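Local coordinates for putative exported protein (Bordetella pertussis, PDB 2DVZ), which binds glutamate in the periplasm and probably acts as a solute receptor for its uptake, as a member of the Bug family of periplasmic binding proteins, at residues A116-F130 / I204-W216. Residues are numbered along the deposited sequence; the frame is centred on the assembly and turned at random.
With CD (cadmium ion), chain C.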
loop_
_atom_site.group_PDB
_atom_site.type_symbol
_atom_site.label_atom_id
_atom_site.label_comp_id
_atom_site.label_asym_id
_atom_site.label_seq_id
_atom_site.Cartn_x
_atom_site.Cartn_y
_atom_site.Cartn_z
ATOM N N ALA A 116 3.196 7.340 -1.336
ATOM C CA ALA A 116 2.119 8.293 -1.056
ATOM C C ALA A 116 0.783 7.618 -1.218
ATOM O O ALA A 116 0.609 6.765 -2.096
ATOM C CB ALA A 116 2.195 9.515 -2.009
ATOM N N ASN A 117 -0.153 7.999 -0.355
ATOM C CA ASN A 117 -1.559 7.710 -0.577
ATOM C C ASN A 117 -2.259 8.927 -1.213
ATOM O O ASN A 117 -1.699 10.038 -1.259
ATOM C CB ASN A 117 -2.242 7.261 0.712
ATOM C CG ASN A 117 -1.882 5.843 1.126
ATOM O OD1 ASN A 117 -2.268 5.393 2.218
ATOM N ND2 ASN A 117 -1.169 5.126 0.274
ATOM N N VAL A 118 -3.448 8.699 -1.749
ATOM C CA VAL A 118 -4.150 9.708 -2.534
ATOM C C VAL A 118 -5.639 9.531 -2.368
ATOM O O VAL A 118 -6.103 8.403 -2.332
ATOM C CB VAL A 118 -3.763 9.652 -4.053
ATOM C CG1 VAL A 118 -4.166 8.281 -4.760
ATOM C CG2 VAL A 118 -4.252 10.926 -4.816
ATOM N N VAL A 119 -6.377 10.639 -2.253
ATOM C CA VAL A 119 -7.833 10.592 -2.426
ATOM C C VAL A 119 -8.141 11.213 -3.799
ATOM O O VAL A 119 -7.770 12.357 -4.091
ATOM C CB VAL A 119 -8.661 11.201 -1.220
ATOM C CG1 VAL A 119 -8.349 12.693 -0.945
ATOM C CG2 VAL A 119 -10.172 10.968 -1.390
ATOM N N ALA A 120 -8.793 10.429 -4.653
ATOM C CA ALA A 120 -9.105 10.895 -5.965
ATOM C C ALA A 120 -10.601 10.745 -6.262
ATOM O O ALA A 120 -11.348 9.985 -5.564
ATOM C CB ALA A 120 -8.232 10.169 -7.025
ATOM N N VAL A 121 -11.044 11.516 -7.259
ATOM C CA VAL A 121 -12.435 11.488 -7.658
ATOM C C VAL A 121 -12.557 11.189 -9.157
ATOM O O VAL A 121 -11.639 11.423 -9.959
ATOM C CB VAL A 121 -13.273 12.758 -7.211
ATOM C CG1 VAL A 121 -13.334 12.885 -5.737
ATOM C CG2 VAL A 121 -12.750 14.064 -7.834
ATOM N N ASN A 122 -13.695 10.638 -9.515
ATOM C CA ASN A 122 -14.085 10.634 -10.910
ATOM C C ASN A 122 -14.182 12.113 -11.394
ATOM O O ASN A 122 -14.682 12.963 -10.667
ATOM C CB ASN A 122 -15.412 9.857 -11.101
ATOM C CG ASN A 122 -15.848 9.813 -12.545
ATOM O OD1 ASN A 122 -16.436 10.780 -13.063
ATOM N ND2 ASN A 122 -15.543 8.718 -13.217
ATOM N N PRO A 123 -13.721 12.409 -12.617
ATOM C CA PRO A 123 -13.691 13.810 -13.071
ATOM C C PRO A 123 -15.043 14.530 -13.153
ATOM O O PRO A 123 -15.094 15.782 -13.072
ATOM C CB PRO A 123 -13.048 13.719 -14.447
ATOM C CG PRO A 123 -12.358 12.322 -14.499
ATOM C CD PRO A 123 -13.233 11.470 -13.647
ATOM N N LYS A 124 -16.141 13.797 -13.269
ATOM C CA LYS A 124 -17.458 14.432 -13.213
ATOM C C LYS A 124 -17.847 14.896 -11.790
ATOM O O LYS A 124 -18.865 15.597 -11.623
ATOM C CB LYS A 124 -18.533 13.527 -13.810
ATOM C CG LYS A 124 -18.423 13.333 -15.356
ATOM C CD LYS A 124 -18.976 14.561 -16.125
ATOM C CE LYS A 124 -19.230 14.289 -17.590
ATOM N NZ LYS A 124 -18.003 14.059 -18.409
ATOM N N PHE A 125 -17.061 14.531 -10.770
ATOM C CA PHE A 125 -17.357 14.991 -9.402
ATOM C C PHE A 125 -17.279 16.531 -9.462
ATOM O O PHE A 125 -16.360 17.069 -10.068
ATOM C CB PHE A 125 -16.372 14.403 -8.363
ATOM C CG PHE A 125 -16.720 14.742 -6.891
ATOM C CD1 PHE A 125 -17.422 13.838 -6.094
ATOM C CD2 PHE A 125 -16.326 15.949 -6.329
ATOM C CE1 PHE A 125 -17.735 14.150 -4.744
ATOM C CE2 PHE A 125 -16.626 16.269 -5.009
ATOM C CZ PHE A 125 -17.326 15.347 -4.195
ATOM N N PRO A 126 -18.266 17.239 -8.876
ATOM C CA PRO A 126 -18.367 18.709 -9.067
ATOM C C PRO A 126 -17.522 19.549 -8.093
ATOM O O PRO A 126 -18.075 20.357 -7.353
ATOM C CB PRO A 126 -19.871 18.975 -8.857
ATOM C CG PRO A 126 -20.341 17.869 -7.966
ATOM C CD PRO A 126 -19.377 16.710 -8.063
ATOM N N ALA A 127 -16.203 19.337 -8.083
ATOM C CA ALA A 127 -15.254 20.099 -7.237
ATOM C C ALA A 127 -13.881 20.059 -7.882
ATOM O O ALA A 127 -13.513 19.069 -8.519
ATOM C CB ALA A 127 -15.176 19.494 -5.844
ATOM N N LYS A 128 -13.096 21.098 -7.710
ATOM C CA LYS A 128 -11.795 21.139 -8.408
ATOM C C LYS A 128 -10.663 21.092 -7.396
ATOM O O LYS A 128 -9.487 20.893 -7.737
ATOM C CB LYS A 128 -11.690 22.366 -9.365
ATOM C CG LYS A 128 -11.322 23.668 -8.668
ATOM C CD LYS A 128 -11.397 24.885 -9.596
ATOM C CE LYS A 128 -10.885 26.141 -8.854
ATOM N NZ LYS A 128 -11.324 27.522 -9.419
ATOM N N ASP A 129 -11.037 21.259 -6.140
ATOM C CA ASP A 129 -10.056 21.329 -5.065
ATOM C C ASP A 129 -10.661 20.673 -3.824
ATOM O O ASP A 129 -11.862 20.416 -3.789
ATOM C CB ASP A 129 -9.598 22.784 -4.837
ATOM C CG ASP A 129 -10.761 23.756 -4.694
ATOM O OD1 ASP A 129 -11.570 23.598 -3.770
ATOM O OD2 ASP A 129 -10.886 24.717 -5.483
ATOM N N PHE A 130 -9.811 20.389 -2.840
ATOM C CA PHE A 130 -10.170 19.799 -1.553
ATOM C C PHE A 130 -11.264 20.567 -0.789
ATOM O O PHE A 130 -12.193 19.950 -0.218
ATOM C CB PHE A 130 -8.909 19.657 -0.666
ATOM C CG PHE A 130 -9.049 18.629 0.406
ATOM C CD1 PHE A 130 -8.672 17.294 0.162
ATOM C CD2 PHE A 130 -9.623 18.951 1.637
ATOM C CE1 PHE A 130 -8.809 16.317 1.114
ATOM C CE2 PHE A 130 -9.764 17.950 2.646
ATOM C CZ PHE A 130 -9.347 16.641 2.374
ATOM N N ILE A 204 -4.523 9.473 -13.295
ATOM C CA ILE A 204 -4.541 10.853 -12.896
ATOM C C ILE A 204 -3.839 11.657 -13.980
ATOM O O ILE A 204 -4.328 12.725 -14.399
ATOM C CB ILE A 204 -3.888 11.023 -11.498
ATOM C CG1 ILE A 204 -4.831 10.451 -10.417
ATOM C CG2 ILE A 204 -3.547 12.464 -11.203
ATOM C CD1 ILE A 204 -4.082 10.072 -9.115
ATOM N N GLN A 205 -2.692 11.130 -14.430
ATOM C CA GLN A 205 -1.916 11.746 -15.484
ATOM C C GLN A 205 -2.749 11.930 -16.742
ATOM O O GLN A 205 -2.665 13.000 -17.376
ATOM C CB GLN A 205 -0.644 10.954 -15.787
ATOM C CG GLN A 205 0.380 11.000 -14.674
ATOM C CD GLN A 205 1.078 12.349 -14.520
ATOM O OE1 GLN A 205 0.840 13.260 -15.298
ATOM N NE2 GLN A 205 1.940 12.481 -13.516
ATOM N N ALA A 206 -3.539 10.901 -17.086
ATOM C CA ALA A 206 -4.371 10.878 -18.286
ATOM C C ALA A 206 -5.655 11.660 -18.126
ATOM O O ALA A 206 -6.406 11.776 -19.100
ATOM C CB ALA A 206 -4.712 9.437 -18.709
ATOM N N GLY A 207 -5.929 12.154 -16.914
ATOM C CA GLY A 207 -7.104 12.955 -16.644
ATOM C C GLY A 207 -8.349 12.125 -16.409
ATOM O O GLY A 207 -9.469 12.683 -16.420
ATOM N N LYS A 208 -8.178 10.806 -16.193
ATOM C CA LYS A 208 -9.335 9.897 -15.953
ATOM C C LYS A 208 -9.766 9.855 -14.479
ATOM O O LYS A 208 -10.881 9.405 -14.178
ATOM C CB LYS A 208 -9.085 8.449 -16.417
ATOM C CG LYS A 208 -8.683 8.179 -17.894
ATOM C CD LYS A 208 -9.387 9.078 -18.892
ATOM C CE LYS A 208 -9.649 8.369 -20.256
ATOM N NZ LYS A 208 -8.617 7.349 -20.687
ATOM N N LEU A 209 -8.854 10.253 -13.580
ATOM C CA LEU A 209 -9.190 10.597 -12.200
ATOM C C LEU A 209 -8.608 11.959 -11.902
ATOM O O LEU A 209 -7.622 12.341 -12.535
ATOM C CB LEU A 209 -8.626 9.578 -11.178
ATOM C CG LEU A 209 -9.219 8.146 -11.151
ATOM C CD1 LEU A 209 -8.357 7.228 -10.275
ATOM C CD2 LEU A 209 -10.692 8.113 -10.745
ATOM N N ARG A 210 -9.216 12.658 -10.922
ATOM C CA ARG A 210 -8.678 13.902 -10.359
ATOM C C ARG A 210 -8.314 13.679 -8.899
ATOM O O ARG A 210 -9.166 13.315 -8.083
ATOM C CB ARG A 210 -9.690 15.073 -10.524
ATOM C CG ARG A 210 -9.506 16.287 -9.593
ATOM C CD ARG A 210 -10.175 17.655 -10.147
ATOM N NE ARG A 210 -11.642 17.539 -10.137
ATOM C CZ ARG A 210 -12.427 17.253 -11.177
ATOM N NH1 ARG A 210 -11.938 17.121 -12.398
ATOM N NH2 ARG A 210 -13.736 17.111 -10.964
ATOM N N ALA A 211 -7.045 13.927 -8.571
ATOM C CA ALA A 211 -6.555 13.773 -7.211
ATOM C C ALA A 211 -6.881 15.011 -6.358
ATOM O O ALA A 211 -6.640 16.156 -6.776
ATOM C CB ALA A 211 -5.062 13.523 -7.241
HETATM N N MSE A 212 -7.435 14.779 -5.175
HETATM C CA MSE A 212 -7.808 15.873 -4.308
HETATM C C MSE A 212 -6.747 16.249 -3.300
HETATM O O MSE A 212 -6.591 17.431 -2.971
HETATM C CB MSE A 212 -9.157 15.588 -3.602
HETATM C CG MSE A 212 -10.354 15.589 -4.558
HETATM SE SE MSE A 212 -10.784 17.330 -5.417
HETATM C CE MSE A 212 -9.654 17.213 -6.991
ATOM N N ALA A 213 -6.056 15.232 -2.784
ATOM C CA ALA A 213 -4.941 15.380 -1.839
ATOM C C ALA A 213 -4.078 14.125 -1.894
ATOM O O ALA A 213 -4.548 13.074 -2.284
ATOM C CB ALA A 213 -5.455 15.593 -0.422
ATOM N N ILE A 214 -2.814 14.241 -1.514
ATOM C CA ILE A 214 -1.906 13.094 -1.420
ATOM C C ILE A 214 -1.421 13.041 0.023
ATOM O O ILE A 214 -1.381 14.089 0.700
ATOM C CB ILE A 214 -0.669 13.145 -2.413
ATOM C CG1 ILE A 214 0.177 14.413 -2.220
ATOM C CG2 ILE A 214 -1.096 12.980 -3.862
ATOM C CD1 ILE A 214 1.567 14.325 -2.886
ATOM N N ALA A 215 -1.108 11.840 0.506
ATOM C CA ALA A 215 -0.457 11.706 1.820
ATOM C C ALA A 215 1.082 11.552 1.646
ATOM O O ALA A 215 1.577 10.547 1.178
ATOM C CB ALA A 215 -1.075 10.581 2.653
ATOM N N TRP A 216 1.810 12.600 1.981
ATOM C CA TRP A 216 3.222 12.723 1.637
ATOM C C TRP A 216 3.752 13.962 2.359
ATOM O O TRP A 216 2.973 14.857 2.716
ATOM C CB TRP A 216 3.380 12.848 0.122
ATOM C CG TRP A 216 4.719 12.463 -0.421
ATOM C CD1 TRP A 216 5.597 13.272 -1.120
ATOM C CD2 TRP A 216 5.352 11.165 -0.342
ATOM N NE1 TRP A 216 6.719 12.559 -1.482
ATOM C CE2 TRP A 216 6.598 11.267 -1.018
ATOM C CE3 TRP A 216 4.988 9.940 0.225
ATOM C CZ2 TRP A 216 7.480 10.181 -1.129
ATOM C CZ3 TRP A 216 5.864 8.871 0.141
ATOM C CH2 TRP A 216 7.093 8.993 -0.546
HETATM CD CD CD C . -12.860 25.417 -4.767
HETATM O O HOH W 1 -14.233 23.454 -6.088
HETATM O O HOH W 2 -7.206 20.093 -4.064
HETATM O O HOH W 3 -14.316 25.711 -3.150
HETATM O O HOH W 4 -13.791 27.371 -6.047
#
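The backbone O of Ala-127 is gripped by Arg-210, whose NE donates to it at 2.9 Å; a weak bond from NH2 joins in. The contact is an antiparallel pairing of strand 117-121 with strand 210-215, broken by a classic beta bulge, at the edge of a mixed sheet in this periplasmic binding protein fold. NE lies in the carbonyl plane of Ala-127, but that oxygen is 31° out of the guanidinium plane. NH2 also donates to Pro-123 O at 2.8 Å. Arg-210 thus ties down the 122-128 loop, which leaves strand 117-121 through a type I turn. The bend at chi3 (68°) turns the guanidinium toward these carbonyls. Strand 192-196 pairs along the other edge of 117-121. The bulge sets Met-212 and Ala-213 against Val-119: Met-212 N donates to Val-119 O at 2.7 Å, and Val-119 N donates to Ala-213 O. Met-212 is a selenomethionine, and its CB packs on Val-119 CG1 at 4.0 Å. Water 2 links Met-212 O to Phe-130 N. On the Val-118 face, CG2 of that residue, anti to its N, packs on Ala-211 CB at 3.6 Å. Asn-117 touches Asn-196, a glutamate-binding residue, at the far end of the strand. Near the helix 130-138 start, Asp-129 OD1 caps Gly-132 N, and both its carboxylate oxygens bind cadmium, OD2 at 2.2 Å.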